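Local coordinates for protein ribokinase, putative (Burkholderia thailandensis, PDB 3B1N) that probably phosphorylates nucleosides at the expense of ATP, as a nucleoside kinase of the ribokinase (PfkB) family, at residues I183-A196 and I210-G222. Numbering follows the deposited sequence. Where two conformers were deposited one is given.
Sequences IELATYIAVNDYEA and IASRVQALIITRG. With NA (sodium ion), chain H; ADP (adenosine-5'-diphosphate), chain G.
Two neighbouring parallel strands of the Rossmann-like sheet, 188-192 and 216-220, meet here and carry part of the ADP site at their C-terminal ends. The backbone ladder begins with Q215 N to T187 O, then alternates through I189, I218 and V191 to T220 N, which reaches V191 O at 2.9 Å. Beyond it, D193 N makes a weak bond to T220 O.

At the nucleotide end, N192 and T220 sit on the same face. N192 turns its amide between backbone N and carbonyl carbon (chi1 73°), which lets one group serve two tasks: ND2 donates to ADP O1B at 2.8 Å, while OD1 caps the following helix by accepting from E195 N at 2.9 Å. E195 OE1 returns the bond to N192 N, completing a capping box. The short hydroxyl of T220 gives OG1 to ADP O2A at 2.6 Å, and G222 N grips the same phosphate oxygen. H31 of the second subunit bonds both D193 OD1 and ADP, so the dimer closes over this end.

On the other face branched residues pack side by side: I189 lies beside L217, both side chains pointing the same way, and V191 CG2 lies along I219 CG1. I219 CD1 continues to A196 of the helix, where only a small methyl is presented.

At the opposite strand ends, the carbonyl oxygens of I183, E184, A186 and R213 plus a water bind sodium, R213 O at 2.2 Å, tying the end of helix 176-185 to the turn before strand 216-220. Nucleotide-binding loops at the C-terminal ends of parallel strands are common to Rossmann-like alpha/beta sheets, and here, in a PfkB kinase, they hold the phosphates of ADP.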
ATOM      1  N   ILE B 183      -1.394 -23.914  16.990  1.00 19.11           N
ATOM      2  CA  ILE B 183      -1.260 -23.409  18.346  1.00 18.93           C
ATOM      3  C   ILE B 183      -1.114 -24.555  19.350  1.00 20.02           C
ATOM      4  O   ILE B 183      -0.278 -24.454  20.277  1.00 18.90           O
ATOM      5  CB  ILE B 183      -2.457 -22.522  18.709  1.00 20.08           C
ATOM      6  CG1 ILE B 183      -2.416 -21.231  17.869  1.00 19.88           C
ATOM      7  CG2 ILE B 183      -2.483 -22.201  20.198  1.00 20.54           C
ATOM      8  CD1 ILE B 183      -3.759 -20.473  17.828  1.00 20.76           C
ATOM      9  N   GLU B 184      -1.894 -25.635  19.172  1.00 20.33           N
ATOM     10  CA  GLU B 184      -1.683 -26.840  19.996  1.00 21.66           C
ATOM     11  C   GLU B 184      -0.213 -27.331  19.948  1.00 20.10           C
ATOM     12  O   GLU B 184       0.425 -27.545  20.978  1.00 21.47           O
ATOM     13  CB  GLU B 184      -2.672 -27.971  19.613  1.00 22.30           C
ATOM     14  CG  GLU B 184      -4.120 -27.739  20.135  1.00 29.48           C
ATOM     15  CD  GLU B 184      -5.175 -28.460  19.303  1.00 36.80           C
ATOM     16  OE1 GLU B 184      -6.404 -28.255  19.553  1.00 40.38           O
ATOM     17  OE2 GLU B 184      -4.778 -29.236  18.385  1.00 40.80           O
ATOM     18  N   LEU B 185       0.365 -27.408  18.760  1.00 20.44           N
ATOM     19  CA  LEU B 185       1.737 -27.849  18.572  1.00 19.64           C
ATOM     20  C   LEU B 185       2.795 -26.856  19.079  1.00 19.84           C
ATOM     21  O   LEU B 185       3.872 -27.257  19.509  1.00 19.92           O
ATOM     22  CB  LEU B 185       2.003 -28.115  17.088  1.00 19.83           C
ATOM     23  CG  LEU B 185       1.166 -29.215  16.399  1.00 20.64           C
ATOM     24  CD1 LEU B 185       1.497 -29.221  14.922  1.00 22.99           C
ATOM     25  CD2 LEU B 185       1.367 -30.619  17.035  1.00 22.40           C
ATOM     26  N   ALA B 186       2.496 -25.561  18.983  1.00 18.42           N
ATOM     27  CA  ALA B 186       3.509 -24.534  19.271  1.00 17.91           C
ATOM     28  C   ALA B 186       3.917 -24.495  20.744  1.00 17.60           C
ATOM     29  O   ALA B 186       3.083 -24.698  21.624  1.00 18.10           O
ATOM     30  CB  ALA B 186       2.977 -23.143  18.865  1.00 16.69           C
ATOM     31  N   THR B 187       5.169 -24.150  21.017  1.00 16.53           N
ATOM     32  CA  THR B 187       5.613 -23.915  22.405  1.00 17.11           C
ATOM     33  C   THR B 187       5.241 -22.499  22.855  1.00 17.48           C
ATOM     34  O   THR B 187       4.871 -22.270  23.994  1.00 17.47           O
ATOM     35  CB  THR B 187       7.131 -24.053  22.535  1.00 17.54           C
ATOM     36  OG1 THR B 187       7.605 -25.163  21.748  1.00 21.52           O
ATOM     37  CG2 THR B 187       7.523 -24.145  24.019  1.00 17.52           C
ATOM     38  N   TYR B 188       5.395 -21.527  21.949  1.00 16.04           N
ATOM     39  CA  TYR B 188       5.041 -20.154  22.271  1.00 15.16           C
ATOM     40  C   TYR B 188       4.305 -19.555  21.071  1.00 13.75           C
ATOM     41  O   TYR B 188       4.479 -20.050  19.953  1.00 15.16           O
ATOM     42  CB  TYR B 188       6.298 -19.284  22.573  1.00 15.81           C
ATOM     43  CG  TYR B 188       7.447 -20.000  23.261  1.00 15.08           C
ATOM     44  CD1 TYR B 188       8.445 -20.627  22.534  1.00 15.03           C
ATOM     45  CD2 TYR B 188       7.514 -20.057  24.667  1.00 17.74           C
ATOM     46  CE1 TYR B 188       9.499 -21.253  23.154  1.00 14.88           C
ATOM     47  CE2 TYR B 188       8.558 -20.720  25.299  1.00 15.00           C
ATOM     48  CZ  TYR B 188       9.545 -21.295  24.529  1.00 14.19           C
ATOM     49  OH  TYR B 188      10.619 -21.942  25.130  1.00 19.61           O
ATOM     50  N   ILE B 189       3.504 -18.523  21.304  1.00 14.88           N
ATOM     51  CA  ILE B 189       2.946 -17.764  20.171  0.50 14.47           C
ATOM     52  C   ILE B 189       3.311 -16.292  20.357  1.00 15.33           C
ATOM     53  O   ILE B 189       3.241 -15.743  21.457  1.00 15.94           O
ATOM     54  CB  ILE B 189       1.409 -18.050  19.954  0.50 14.65           C
ATOM     55  CG1 ILE B 189       0.844 -17.319  18.731  0.50 14.18           C
ATOM     56  CG2 ILE B 189       0.566 -17.768  21.221  0.50 15.59           C
ATOM     57  CD1 ILE B 189      -0.585 -17.713  18.415  0.50 16.10           C
ATOM     58  N   ALA B 190       3.758 -15.659  19.269  1.00 15.06           N
ATOM     59  CA  ALA B 190       4.068 -14.233  19.337  1.00 15.08           C
ATOM     60  C   ALA B 190       3.258 -13.553  18.264  1.00 17.08           C
ATOM     61  O   ALA B 190       3.262 -13.996  17.115  1.00 18.96           O
ATOM     62  CB  ALA B 190       5.533 -14.000  19.117  1.00 16.60           C
ATOM     63  N   VAL B 191       2.527 -12.510  18.636  1.00 15.32           N
ATOM     64  CA  VAL B 191       1.657 -11.811  17.646  1.00 16.52           C
ATOM     65  C   VAL B 191       1.563 -10.378  18.046  1.00 15.71           C
ATOM     66  O   VAL B 191       1.806 -10.058  19.216  1.00 15.61           O
ATOM     67  CB  VAL B 191       0.213 -12.424  17.567  1.00 15.45           C
ATOM     68  CG1 VAL B 191       0.188 -13.689  16.700  1.00 18.15           C
ATOM     69  CG2 VAL B 191      -0.400 -12.678  18.926  1.00 17.00           C
ATOM     70  N   ASN B 192       1.247  -9.475  17.092  1.00 14.61           N
ATOM     71  CA  ASN B 192       0.828  -8.154  17.548  1.00 13.70           C
ATOM     72  C   ASN B 192      -0.642  -8.159  17.936  1.00 13.57           C
ATOM     73  O   ASN B 192      -1.315  -9.176  17.777  1.00 14.57           O
ATOM     74  CB  ASN B 192       1.185  -7.013  16.601  1.00 12.28           C
ATOM     75  CG  ASN B 192       0.347  -6.965  15.348  1.00 13.78           C
ATOM     76  OD1 ASN B 192      -0.815  -7.298  15.331  1.00 15.70           O
ATOM     77  ND2 ASN B 192       0.968  -6.482  14.280  1.00 18.28           N
ATOM     78  N   ASP B 193      -1.128  -7.076  18.529  1.00 14.27           N
ATOM     79  CA  ASP B 193      -2.479  -7.149  19.059  1.00 15.70           C
ATOM     80  C   ASP B 193      -3.586  -7.293  18.008  1.00 15.34           C
ATOM     81  O   ASP B 193      -4.614  -7.909  18.253  1.00 15.16           O
ATOM     82  CB  ASP B 193      -2.773  -6.033  20.047  1.00 17.07           C
ATOM     83  CG  ASP B 193      -2.959  -4.723  19.402  1.00 20.81           C
ATOM     84  OD1 ASP B 193      -2.092  -4.274  18.619  1.00 24.97           O
ATOM     85  OD2 ASP B 193      -3.987  -4.114  19.750  1.00 27.11           O
ATOM     86  N   TYR B 194      -3.347  -6.714  16.841  1.00 14.08           N
ATOM     87  CA  TYR B 194      -4.283  -6.829  15.732  1.00 14.09           C
ATOM     88  C   TYR B 194      -4.373  -8.304  15.343  1.00 14.97           C
ATOM     89  O   TYR B 194      -5.470  -8.877  15.188  1.00 13.99           O
ATOM     90  CB  TYR B 194      -3.827  -5.944  14.558  1.00 12.95           C
ATOM     91  CG  TYR B 194      -4.677  -6.052  13.300  1.00 12.98           C
ATOM     92  CD1 TYR B 194      -4.448  -7.057  12.390  1.00 12.67           C
ATOM     93  CD2 TYR B 194      -5.701  -5.143  13.068  1.00 12.98           C
ATOM     94  CE1 TYR B 194      -5.231  -7.177  11.215  1.00 16.56           C
ATOM     95  CE2 TYR B 194      -6.468  -5.246  11.916  1.00 12.86           C
ATOM     96  CZ  TYR B 194      -6.229  -6.237  11.015  1.00 15.09           C
ATOM     97  OH  TYR B 194      -7.033  -6.327   9.893  1.00 18.83           O
ATOM     98  N   GLU B 195      -3.212  -8.935  15.162  1.00 14.09           N
ATOM     99  CA  GLU B 195      -3.188 -10.340  14.811  1.00 14.98           C
ATOM    100  C   GLU B 195      -3.798 -11.200  15.916  1.00 15.01           C
ATOM    101  O   GLU B 195      -4.461 -12.207  15.628  1.00 15.05           O
ATOM    102  CB  GLU B 195      -1.723 -10.747  14.546  1.00 15.58           C
ATOM    103  CG  GLU B 195      -1.053  -9.994  13.377  1.00 18.82           C
ATOM    104  CD  GLU B 195       0.522 -10.068  13.395  1.00 23.90           C
ATOM    105  OE1 GLU B 195       1.239 -10.480  14.405  1.00 21.96           O
ATOM    106  OE2 GLU B 195       1.061  -9.733  12.305  1.00 25.64           O
ATOM    107  N   ALA B 196      -3.531 -10.831  17.179  1.00 15.12           N
ATOM    108  CA  ALA B 196      -4.061 -11.608  18.309  1.00 15.33           C
ATOM    109  C   ALA B 196      -5.603 -11.631  18.210  1.00 16.86           C
ATOM    110  O   ALA B 196      -6.224 -12.690  18.378  1.00 16.57           O
ATOM    111  CB  ALA B 196      -3.656 -10.975  19.613  1.00 14.71           C
ATOM    112  N   ILE B 210      -6.124 -19.703  24.469  1.00 24.74           N
ATOM    113  CA  ILE B 210      -4.885 -19.841  23.717  1.00 23.25           C
ATOM    114  C   ILE B 210      -3.697 -20.020  24.676  1.00 22.77           C
ATOM    115  O   ILE B 210      -2.811 -20.885  24.475  1.00 21.47           O
ATOM    116  CB  ILE B 210      -4.694 -18.613  22.784  1.00 21.76           C
ATOM    117  CG1 ILE B 210      -5.770 -18.592  21.694  1.00 23.70           C
ATOM    118  CG2 ILE B 210      -3.302 -18.573  22.163  1.00 22.58           C
ATOM    119  CD1 ILE B 210      -5.868 -17.256  21.002  1.00 23.14           C
ATOM    120  N   ALA B 211      -3.712 -19.197  25.723  1.00 22.87           N
ATOM    121  CA  ALA B 211      -2.662 -19.162  26.719  1.00 23.74           C
ATOM    122  C   ALA B 211      -2.535 -20.518  27.417  1.00 24.02           C
ATOM    123  O   ALA B 211      -1.445 -20.922  27.811  1.00 24.24           O
ATOM    124  CB  ALA B 211      -2.963 -18.082  27.748  1.00 24.05           C
ATOM    125  N   SER B 212      -3.654 -21.231  27.542  1.00 24.64           N
ATOM    126  CA  SER B 212      -3.616 -22.558  28.170  1.00 25.77           C
ATOM    127  C   SER B 212      -2.943 -23.607  27.295  1.00 25.74           C
ATOM    128  O   SER B 212      -2.546 -24.649  27.805  1.00 26.56           O
ATOM    129  CB  SER B 212      -5.017 -23.009  28.588  1.00 26.25           C
ATOM    130  OG  SER B 212      -5.771 -23.452  27.474  1.00 29.06           O
ATOM    131  N   ARG B 213      -2.790 -23.332  25.993  1.00 23.87           N
ATOM    132  CA  ARG B 213      -2.206 -24.299  25.049  1.00 22.55           C
ATOM    133  C   ARG B 213      -0.747 -24.053  24.651  1.00 21.55           C
ATOM    134  O   ARG B 213      -0.207 -24.769  23.794  1.00 21.58           O
ATOM    135  CB  ARG B 213      -3.102 -24.421  23.821  1.00 22.64           C
ATOM    136  CG  ARG B 213      -4.530 -24.885  24.188  1.00 24.57           C
ATOM    137  CD  ARG B 213      -5.380 -24.858  22.952  1.00 27.88           C
ATOM    138  NE  ARG B 213      -6.606 -25.655  23.088  1.00 30.06           N
ATOM    139  CZ  ARG B 213      -7.670 -25.299  23.799  1.00 31.95           C
ATOM    140  NH1 ARG B 213      -8.729 -26.102  23.815  1.00 32.31           N
ATOM    141  NH2 ARG B 213      -7.686 -24.168  24.498  1.00 29.24           N
ATOM    142  N   VAL B 214      -0.137 -23.037  25.252  1.00 21.48           N
ATOM    143  CA  VAL B 214       1.268 -22.715  25.019  1.00 20.97           C
ATOM    144  C   VAL B 214       1.965 -22.390  26.328  1.00 21.18           C
ATOM    145  O   VAL B 214       1.320 -22.114  27.348  1.00 22.36           O
ATOM    146  CB  VAL B 214       1.429 -21.485  24.056  1.00 20.80           C
ATOM    147  CG1 VAL B 214       1.029 -21.865  22.600  1.00 21.74           C
ATOM    148  CG2 VAL B 214       0.641 -20.245  24.580  1.00 19.32           C
ATOM    149  N   GLN B 215       3.283 -22.403  26.302  1.00 19.48           N
ATOM    150  CA  GLN B 215       4.067 -21.947  27.442  1.00 20.33           C
ATOM    151  C   GLN B 215       4.029 -20.431  27.639  1.00 20.14           C
ATOM    152  O   GLN B 215       4.099 -19.946  28.778  1.00 21.12           O
ATOM    153  CB  GLN B 215       5.502 -22.460  27.372  1.00 20.72           C
ATOM    154  CG  GLN B 215       5.565 -23.988  27.557  1.00 24.48           C
ATOM    155  CD  GLN B 215       6.984 -24.523  27.563  1.00 29.63           C
ATOM    156  OE1 GLN B 215       7.940 -23.779  27.820  1.00 32.66           O
ATOM    157  NE2 GLN B 215       7.135 -25.833  27.265  1.00 30.77           N
ATOM    158  N   ALA B 216       3.959 -19.673  26.533  1.00 18.77           N
ATOM    159  CA  ALA B 216       3.835 -18.221  26.678  1.00 17.81           C
ATOM    160  C   ALA B 216       3.091 -17.690  25.468  1.00 16.88           C
ATOM    161  O   ALA B 216       3.283 -18.203  24.360  1.00 16.64           O
ATOM    162  CB  ALA B 216       5.213 -17.510  26.794  1.00 17.25           C
ATOM    163  N   LEU B 217       2.227 -16.719  25.717  1.00 15.37           N
ATOM    164  CA  LEU B 217       1.491 -15.973  24.673  1.00 15.50           C
ATOM    165  C   LEU B 217       1.999 -14.553  24.770  1.00 14.79           C
ATOM    166  O   LEU B 217       1.820 -13.858  25.773  1.00 15.47           O
ATOM    167  CB  LEU B 217      -0.012 -16.008  24.938  1.00 15.38           C
ATOM    168  CG  LEU B 217      -0.947 -15.034  24.192  1.00 16.65           C
ATOM    169  CD1 LEU B 217      -0.782 -15.141  22.668  1.00 18.96           C
ATOM    170  CD2 LEU B 217      -2.409 -15.222  24.595  1.00 20.32           C
ATOM    171  N   ILE B 218       2.668 -14.125  23.697  1.00 13.31           N
ATOM    172  CA  ILE B 218       3.333 -12.831  23.662  1.00 12.87           C
ATOM    173  C   ILE B 218       2.581 -11.966  22.665  1.00 12.52           C
ATOM    174  O   ILE B 218       2.386 -12.393  21.509  1.00 12.87           O
ATOM    175  CB  ILE B 218       4.800 -12.983  23.208  1.00 12.37           C
ATOM    176  CG1 ILE B 218       5.605 -13.900  24.164  1.00 15.92           C
ATOM    177  CG2 ILE B 218       5.456 -11.645  23.084  1.00 14.50           C
ATOM    178  CD1 ILE B 218       5.962 -15.217  23.551  1.00 14.76           C
ATOM    179  N   ILE B 219       2.130 -10.807  23.143  1.00 12.72           N
ATOM    180  CA  ILE B 219       1.341  -9.863  22.316  1.00 12.24           C
ATOM    181  C   ILE B 219       2.008  -8.502  22.354  1.00 12.19           C
ATOM    182  O   ILE B 219       2.158  -7.899  23.436  1.00 12.16           O
ATOM    183  CB  ILE B 219      -0.150  -9.794  22.747  1.00 11.05           C
ATOM    184  CG1 ILE B 219      -0.775 -11.183  22.722  1.00 13.04           C
ATOM    185  CG2 ILE B 219      -0.849  -8.706  21.849  1.00 11.78           C
ATOM    186  CD1 ILE B 219      -2.138 -11.267  23.471  1.00 14.65           C
ATOM    187  N   THR B 220       2.433  -8.036  21.176  1.00 12.59           N
ATOM    188  CA  THR B 220       3.112  -6.741  21.109  1.00 12.11           C
ATOM    189  C   THR B 220       2.060  -5.683  20.805  1.00 12.94           C
ATOM    190  O   THR B 220       1.066  -5.960  20.085  1.00 13.88           O
ATOM    191  CB  THR B 220       4.233  -6.742  20.062  1.00 12.79           C
ATOM    192  OG1 THR B 220       3.671  -6.862  18.747  1.00 13.01           O
ATOM    193  CG2 THR B 220       5.157  -7.941  20.308  1.00 13.14           C
ATOM    194  N   ARG B 221       2.300  -4.495  21.362  1.00 12.72           N
ATOM    195  CA  ARG B 221       1.361  -3.381  21.331  0.50 13.18           C
ATOM    196  C   ARG B 221       2.045  -2.098  20.858  1.00 13.21           C
ATOM    197  O   ARG B 221       1.803  -0.994  21.368  1.00 12.60           O
ATOM    198  CB  ARG B 221       0.710  -3.240  22.732  0.50 13.49           C
ATOM    199  CG  ARG B 221       0.202  -4.562  23.293  0.50 14.48           C
ATOM    200  CD  ARG B 221      -0.511  -4.432  24.631  0.50 15.52           C
ATOM    201  NE  ARG B 221      -0.787  -5.736  25.251  0.50 19.68           N
ATOM    202  CZ  ARG B 221      -1.914  -6.449  25.100  0.50 19.25           C
ATOM    203  NH1 ARG B 221      -2.913  -6.004  24.325  0.50 22.16           N
ATOM    204  NH2 ARG B 221      -2.052  -7.623  25.723  0.50 19.12           N
ATOM    205  N   GLY B 222       2.931  -2.208  19.872  1.00 11.73           N
ATOM    206  CA  GLY B 222       3.579  -1.020  19.331  1.00 13.26           C
ATOM    207  C   GLY B 222       4.317  -0.176  20.355  1.00 14.46           C
ATOM    208  O   GLY B 222       5.069  -0.719  21.207  1.00 12.78           O
TER
HETATM  209 NA    NA H 403       0.980 -25.520  22.081  1.00 21.97          NA
HETATM  210  PB  ADP G 402       4.715  -5.501  14.439  1.00 12.87           P
HETATM  211  O1B ADP G 402       3.318  -5.031  14.062  1.00 20.07           O
HETATM  212  O2B ADP G 402       4.747  -6.998  14.483  1.00 15.69           O
HETATM  213  O3B ADP G 402       5.917  -4.961  13.748  1.00 12.80           O
HETATM  214  PA  ADP G 402       4.613  -3.842  16.937  1.00 11.76           P
HETATM  215  O1A ADP G 402       4.205  -2.609  16.118  1.00 12.78           O
HETATM  216  O2A ADP G 402       3.707  -4.343  18.019  1.00 12.19           O
HETATM  217  O3A ADP G 402       4.873  -5.123  16.047  1.00 14.35           O
HETATM  218  O5' ADP G 402       6.026  -3.419  17.456  1.00 10.82           O
HETATM  219  C5' ADP G 402       6.791  -4.438  18.110  1.00 10.81           C
HETATM  220  C4' ADP G 402       7.635  -3.909  19.260  1.00  9.30           C
HETATM  221  O4' ADP G 402       8.562  -2.926  18.752  1.00 10.44           O
HETATM  222  C3' ADP G 402       6.823  -3.182  20.359  1.00 11.39           C
HETATM  223  O3' ADP G 402       6.251  -4.115  21.289  1.00 12.01           O
HETATM  224  C2' ADP G 402       7.863  -2.227  20.888  1.00 11.27           C
HETATM  225  O2' ADP G 402       8.705  -2.901  21.848  1.00 11.50           O
HETATM  226  C1' ADP G 402       8.696  -1.864  19.690  1.00 11.81           C
HETATM  227  N9  ADP G 402       8.129  -0.641  19.056  1.00 11.55           N
HETATM  228  C8  ADP G 402       7.199  -0.529  18.054  1.00 12.61           C
HETATM  229  N7  ADP G 402       6.924   0.795  17.816  1.00 11.64           N
HETATM  230  C5  ADP G 402       7.608   1.499  18.705  1.00 11.95           C
HETATM  231  C6  ADP G 402       7.734   2.920  19.023  1.00 13.91           C
HETATM  232  N6  ADP G 402       7.016   3.806  18.278  1.00 15.72           N
HETATM  233  N1  ADP G 402       8.538   3.279  20.007  1.00 13.64           N
HETATM  234  C2  ADP G 402       9.243   2.385  20.740  1.00 15.35           C
HETATM  235  N3  ADP G 402       9.189   1.071  20.484  1.00 13.61           N
HETATM  236  C4  ADP G 402       8.396   0.584  19.531  1.00 11.38           C
HETATM  237  O   HOH W   1      -4.417  -4.152  22.689  1.00 41.99           O
HETATM  238  O   HOH W   2       2.096 -26.950  23.757  1.00 27.34           O